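Whirlin (Mus musculus, PDB 6FDD) helps elongate and maintain the stereocilia of inner-ear hair cells as a scaffold of the USH2 complex, the chain here being its harmonin-homology domain HHD2. Local coordinates at residues 15-20 with 60-65; 41-46 with 76-81. All blocks are in the same frame, centred on the assembly; numbering follows the deposited sequence. Where two conformers were deposited one is given.

Interaction 1. Residues 15-20 with 60-65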
# COMPACT_ATOMS: atom_id res chain seq x y z
N ASP A 15 5.15 11.06 -2.88
CA ASP A 15 5.94 12.01 -2.08
C ASP A 15 6.35 11.38 -0.75
O ASP A 15 7.51 11.51 -0.35
CB ASP A 15 5.16 13.32 -1.85
N GLN A 16 5.39 10.71 -0.08
CA GLN A 16 5.61 10.04 1.21
C GLN A 16 6.54 8.82 1.06
O GLN A 16 7.43 8.64 1.90
CB GLN A 16 4.27 9.65 1.85
CG GLN A 16 3.59 10.79 2.61
CD GLN A 16 4.44 11.32 3.74
OE1 GLN A 16 5.04 12.40 3.65
NE2 GLN A 16 4.54 10.56 4.82
N ALA A 17 6.35 8.03 -0.01
CA ALA A 17 7.15 6.84 -0.31
C ALA A 17 8.60 7.22 -0.57
O ALA A 17 9.50 6.58 -0.04
CB ALA A 17 6.58 6.09 -1.50
N ARG A 18 8.84 8.33 -1.32
CA ARG A 18 10.19 8.82 -1.61
C ARG A 18 11.00 9.17 -0.36
O ARG A 18 12.20 8.94 -0.33
CB ARG A 18 10.15 10.00 -2.59
CG ARG A 18 10.01 9.54 -4.04
CD ARG A 18 9.82 10.70 -5.00
NE ARG A 18 9.39 10.24 -6.33
CZ ARG A 18 10.22 9.79 -7.28
NH1 ARG A 18 11.53 9.74 -7.06
NH2 ARG A 18 9.73 9.39 -8.44
N HIS A 19 10.32 9.67 0.69
CA HIS A 19 10.93 10.03 1.98
C HIS A 19 11.19 8.82 2.90
O HIS A 19 12.19 8.80 3.61
CB HIS A 19 10.06 11.09 2.69
CG HIS A 19 10.46 11.38 4.11
ND1 HIS A 19 9.57 11.19 5.16
CD2 HIS A 19 11.65 11.81 4.61
CE1 HIS A 19 10.24 11.52 6.26
NE2 HIS A 19 11.49 11.90 5.98
N LEU A 20 10.28 7.83 2.90
CA LEU A 20 10.36 6.68 3.81
C LEU A 20 10.99 5.40 3.24
O LEU A 20 11.43 4.55 4.01
CB LEU A 20 8.96 6.36 4.37
CG LEU A 20 8.27 7.48 5.18
CD1 LEU A 20 6.81 7.19 5.40
CD2 LEU A 20 8.97 7.72 6.51
N PHE A 60 4.89 1.80 8.15
CA PHE A 60 3.49 1.42 8.33
C PHE A 60 2.54 2.59 8.01
O PHE A 60 1.46 2.36 7.47
CB PHE A 60 3.21 0.84 9.74
CG PHE A 60 1.78 0.37 9.93
CD1 PHE A 60 1.36 -0.87 9.46
CD2 PHE A 60 0.84 1.20 10.54
CE1 PHE A 60 0.03 -1.29 9.62
CE2 PHE A 60 -0.50 0.78 10.68
CZ PHE A 60 -0.89 -0.46 10.22
N SER A 61 2.97 3.84 8.30
CA SER A 61 2.18 5.05 8.00
C SER A 61 1.80 5.19 6.52
O SER A 61 0.80 5.83 6.20
CB SER A 61 2.90 6.31 8.50
OG SER A 61 3.92 6.71 7.62
N LEU A 62 2.57 4.55 5.61
CA LEU A 62 2.25 4.58 4.18
C LEU A 62 0.93 3.90 3.83
O LEU A 62 0.32 4.28 2.84
CB LEU A 62 3.39 3.99 3.32
CG LEU A 62 4.64 4.85 3.20
CD1 LEU A 62 5.78 4.05 2.65
CD2 LEU A 62 4.39 6.06 2.28
N LEU A 63 0.48 2.89 4.62
CA LEU A 63 -0.81 2.23 4.31
C LEU A 63 -2.00 3.19 4.36
O LEU A 63 -2.96 2.99 3.59
CB LEU A 63 -1.05 0.97 5.16
CG LEU A 63 -0.15 -0.21 4.81
CD1 LEU A 63 -0.07 -1.19 5.94
CD2 LEU A 63 -0.61 -0.89 3.53
N SER A 64 -1.93 4.27 5.19
CA SER A 64 -3.01 5.27 5.21
C SER A 64 -3.03 6.05 3.88
O SER A 64 -4.10 6.43 3.41
CB SER A 64 -2.89 6.21 6.41
OG SER A 64 -1.69 6.97 6.38
N GLU A 65 -1.86 6.23 3.24
CA GLU A 65 -1.78 6.87 1.92
C GLU A 65 -2.27 5.91 0.85
O GLU A 65 -2.98 6.33 -0.07
CB GLU A 65 -0.35 7.35 1.61
CG GLU A 65 0.25 8.30 2.64
CD GLU A 65 -0.26 9.73 2.65
OE1 GLU A 65 -1.11 10.09 1.81
OE2 GLU A 65 0.22 10.50 3.52
O HOH W 1 3.30 8.07 5.25

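Interaction 2. Residues 41-46 with 76-81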
# COMPACT_ATOMS: atom_id res chain seq x y z
N ILE A 41 -4.23 -9.44 -8.55
CA ILE A 41 -4.27 -9.84 -7.14
C ILE A 41 -5.40 -9.12 -6.40
O ILE A 41 -5.76 -8.00 -6.74
CB ILE A 41 -2.88 -9.63 -6.43
CG1 ILE A 41 -2.52 -8.14 -6.27
CG2 ILE A 41 -1.75 -10.44 -7.17
CD1 ILE A 41 -1.18 -7.84 -5.51
N SER A 42 -5.94 -9.78 -5.37
CA SER A 42 -6.98 -9.20 -4.52
C SER A 42 -6.40 -8.09 -3.64
O SER A 42 -5.19 -8.04 -3.43
CB SER A 42 -7.56 -10.28 -3.60
OG SER A 42 -6.58 -10.70 -2.66
N VAL A 43 -7.28 -7.23 -3.08
CA VAL A 43 -6.84 -6.20 -2.13
C VAL A 43 -6.11 -6.87 -0.92
O VAL A 43 -5.13 -6.32 -0.43
CB VAL A 43 -8.02 -5.26 -1.68
CG1 VAL A 43 -9.09 -6.02 -0.89
CG2 VAL A 43 -7.50 -4.06 -0.90
N GLU A 44 -6.57 -8.06 -0.50
CA GLU A 44 -5.95 -8.78 0.63
C GLU A 44 -4.56 -9.26 0.28
O GLU A 44 -3.65 -9.09 1.09
CB GLU A 44 -6.82 -9.97 1.08
CG GLU A 44 -8.16 -9.57 1.67
CD GLU A 44 -9.29 -9.41 0.67
OE1 GLU A 44 -9.09 -9.72 -0.53
OE2 GLU A 44 -10.40 -9.04 1.11
N ALA A 45 -4.37 -9.85 -0.92
CA ALA A 45 -3.03 -10.31 -1.34
C ALA A 45 -2.08 -9.10 -1.39
O ALA A 45 -0.92 -9.20 -0.95
CB ALA A 45 -3.10 -11.02 -2.67
N MSE A 46 -2.59 -7.95 -1.87
CA MSE A 46 -1.79 -6.73 -1.94
C MSE A 46 -1.39 -6.25 -0.54
O MSE A 46 -0.22 -5.90 -0.31
CB MSE A 46 -2.56 -5.62 -2.69
CG MSE A 46 -1.69 -4.41 -3.02
SE MSE A 46 -2.76 -2.79 -3.10
CE MSE A 46 -3.33 -2.67 -1.19
N ASP A 76 -13.80 -1.55 2.69
CA ASP A 76 -14.17 -2.34 3.88
C ASP A 76 -13.25 -3.55 4.03
O ASP A 76 -12.79 -3.81 5.14
CB ASP A 76 -15.65 -2.75 3.84
CG ASP A 76 -16.64 -1.60 3.95
OD1 ASP A 76 -16.23 -0.48 4.33
OD2 ASP A 76 -17.83 -1.83 3.66
N ARG A 77 -12.94 -4.25 2.92
CA ARG A 77 -11.99 -5.38 2.95
C ARG A 77 -10.60 -4.90 3.37
O ARG A 77 -9.97 -5.51 4.24
CB ARG A 77 -11.96 -6.10 1.61
CG ARG A 77 -13.18 -6.99 1.39
CD ARG A 77 -13.40 -7.30 -0.07
NE ARG A 77 -12.28 -8.05 -0.64
CZ ARG A 77 -12.15 -8.38 -1.92
NH1 ARG A 77 -13.07 -8.02 -2.80
NH2 ARG A 77 -11.09 -9.06 -2.33
N PHE A 78 -10.14 -3.75 2.83
CA PHE A 78 -8.85 -3.16 3.19
C PHE A 78 -8.79 -2.86 4.70
O PHE A 78 -7.83 -3.28 5.37
CB PHE A 78 -8.58 -1.89 2.35
CG PHE A 78 -7.25 -1.21 2.60
CD1 PHE A 78 -7.11 -0.25 3.59
CD2 PHE A 78 -6.14 -1.51 1.81
CE1 PHE A 78 -5.88 0.38 3.81
CE2 PHE A 78 -4.92 -0.86 2.01
CZ PHE A 78 -4.79 0.07 3.01
N ASP A 79 -9.82 -2.17 5.23
CA ASP A 79 -9.92 -1.79 6.64
C ASP A 79 -10.00 -3.01 7.57
O ASP A 79 -9.53 -2.95 8.69
CB ASP A 79 -11.13 -0.87 6.87
CG ASP A 79 -10.99 0.50 6.25
OD1 ASP A 79 -9.84 0.89 5.92
OD2 ASP A 79 -12.02 1.20 6.10
N HIS A 80 -10.56 -4.13 7.07
CA HIS A 80 -10.65 -5.35 7.87
C HIS A 80 -9.27 -5.95 8.19
O HIS A 80 -9.12 -6.60 9.23
CB HIS A 80 -11.58 -6.37 7.21
CG HIS A 80 -12.07 -7.44 8.13
ND1 HIS A 80 -12.68 -7.14 9.35
CD2 HIS A 80 -12.07 -8.79 7.96
CE1 HIS A 80 -13.01 -8.31 9.88
NE2 HIS A 80 -12.68 -9.32 9.09
N LEU A 81 -8.25 -5.66 7.34
CA LEU A 81 -6.87 -6.15 7.57
C LEU A 81 -5.90 -5.08 8.02
O LEU A 81 -4.93 -5.40 8.70
CB LEU A 81 -6.31 -6.83 6.30
CG LEU A 81 -6.99 -8.10 5.80
CD1 LEU A 81 -6.19 -8.71 4.66
CD2 LEU A 81 -7.16 -9.14 6.91
O HOH W 2 -10.16 -8.07 3.66

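Interaction 1. Residues 15-20 with 60-65
Gln16 of helix 11-20 meets Leu62 of helix 62-67 through CB and Glu65 of the same helix through CG. Its CB rests against Leu62 CD2 at 3.6 Å. The next atom, Gln16 CG, lies 3.5 Å from Glu65 OE2, where the two side chains run across one another at roughly a right angle. Bent at chi2 (-60°), the glutamine then carries its amide away from the apolar contact, with the amide plane turned 45° from the carboxylate. At the tip, Gln16 NE2 donates to a water 2.8 Å away, and that water in turn donates to Ser61 OG, bridging the two segments. Ser61 OG is also hydrogen-bonded to Ala58 O.

Beside this polar edge lies the buried Leu62. Its CD2 methyl also reaches the backbone of the first helix, 3.6 Å from Ala17 N. Leu20 slides past Leu62 in the opposite direction, and its CD1 comes within 3.9 Å of Leu62 CG. Leu13 of helix 11-20 touches Leu62 as well, as do Leu21 and Leu54 from loops. Leu62 packing on helix 11-20, with a water-bridged polar pair beside it, joins the two helices of this compact all-helical harmonin-homology domain.

Interaction 2. Residues 41-46 with 76-81
Glu44 and Arg77 form a bidentate, side-on salt bridge between the first turn of helix 43-53 and helix 75-81 of the all-helical harmonin-homology domain. Arg77 NE donates to Glu44 OE2 and Arg77 NH2 to Glu44 OE1, both at 2.8 Å and both nearly straight. The carboxylate and guanidinium are almost coplanar, 14° apart. OE1 uses its syn lone pair, whereas OE2 is met on its syn side but somewhat out of the carboxylate plane. Pairing two nitrogens with two oxygens should restrain rotation of both groups.

The surrounding contacts are largely apolar. Val43 CG1 sits over one face of the guanidinium, 3.8 Å from Arg77 NE, while its other methyl, CG2, is placed at the edge of the Phe78 ring. The selenomethionine Met46 brings CE to the same ring's edge, 4.0 Å from Phe78 CE2. Leu81 CD1 packs against Glu44 CG at 3.7 Å, the two side chains crossing at about a right angle. Val66 and Ile70 both touch Phe78 and Met46, extending this packing around two buried side chains.

A bend at chi2 (88°) brings the carboxylate of Glu44 to Arg77, and further polar contacts then help hold it there. A water donates both to Glu44 OE2 and to the backbone Arg77 O. From the helix start, Ser42 OG makes a weak hydrogen bond to Glu44 OE1. Ser42 is also the N-cap residue of helix 43-53, its OG accepting from Ala45 N at 2.9 Å.

How the interactions relate
Interactions 1 and 2 lie on opposite sides of the chain's centre, with their own centres about 18 Å apart. Their segments alternate along the sequence, so each contact bridges a part of the chain that overlaps the span of the other: 15-20 meets 60-65, and 41-46 meets 76-81. The helices 62-67 and 75-81 are consecutive, and they meet directly where Leu63 O lies 3.5 Å from Phe78 CZ. Helix 62-67 serves both contacts, with Leu62 in interaction 1 and Leu63 O touching Phe78 of interaction 2. Leu63 also packs on Leu50 and Phe51 of helix 43-53. Interaction 2 buries 328 Å² between its segments, against 233 Å² in interaction 1.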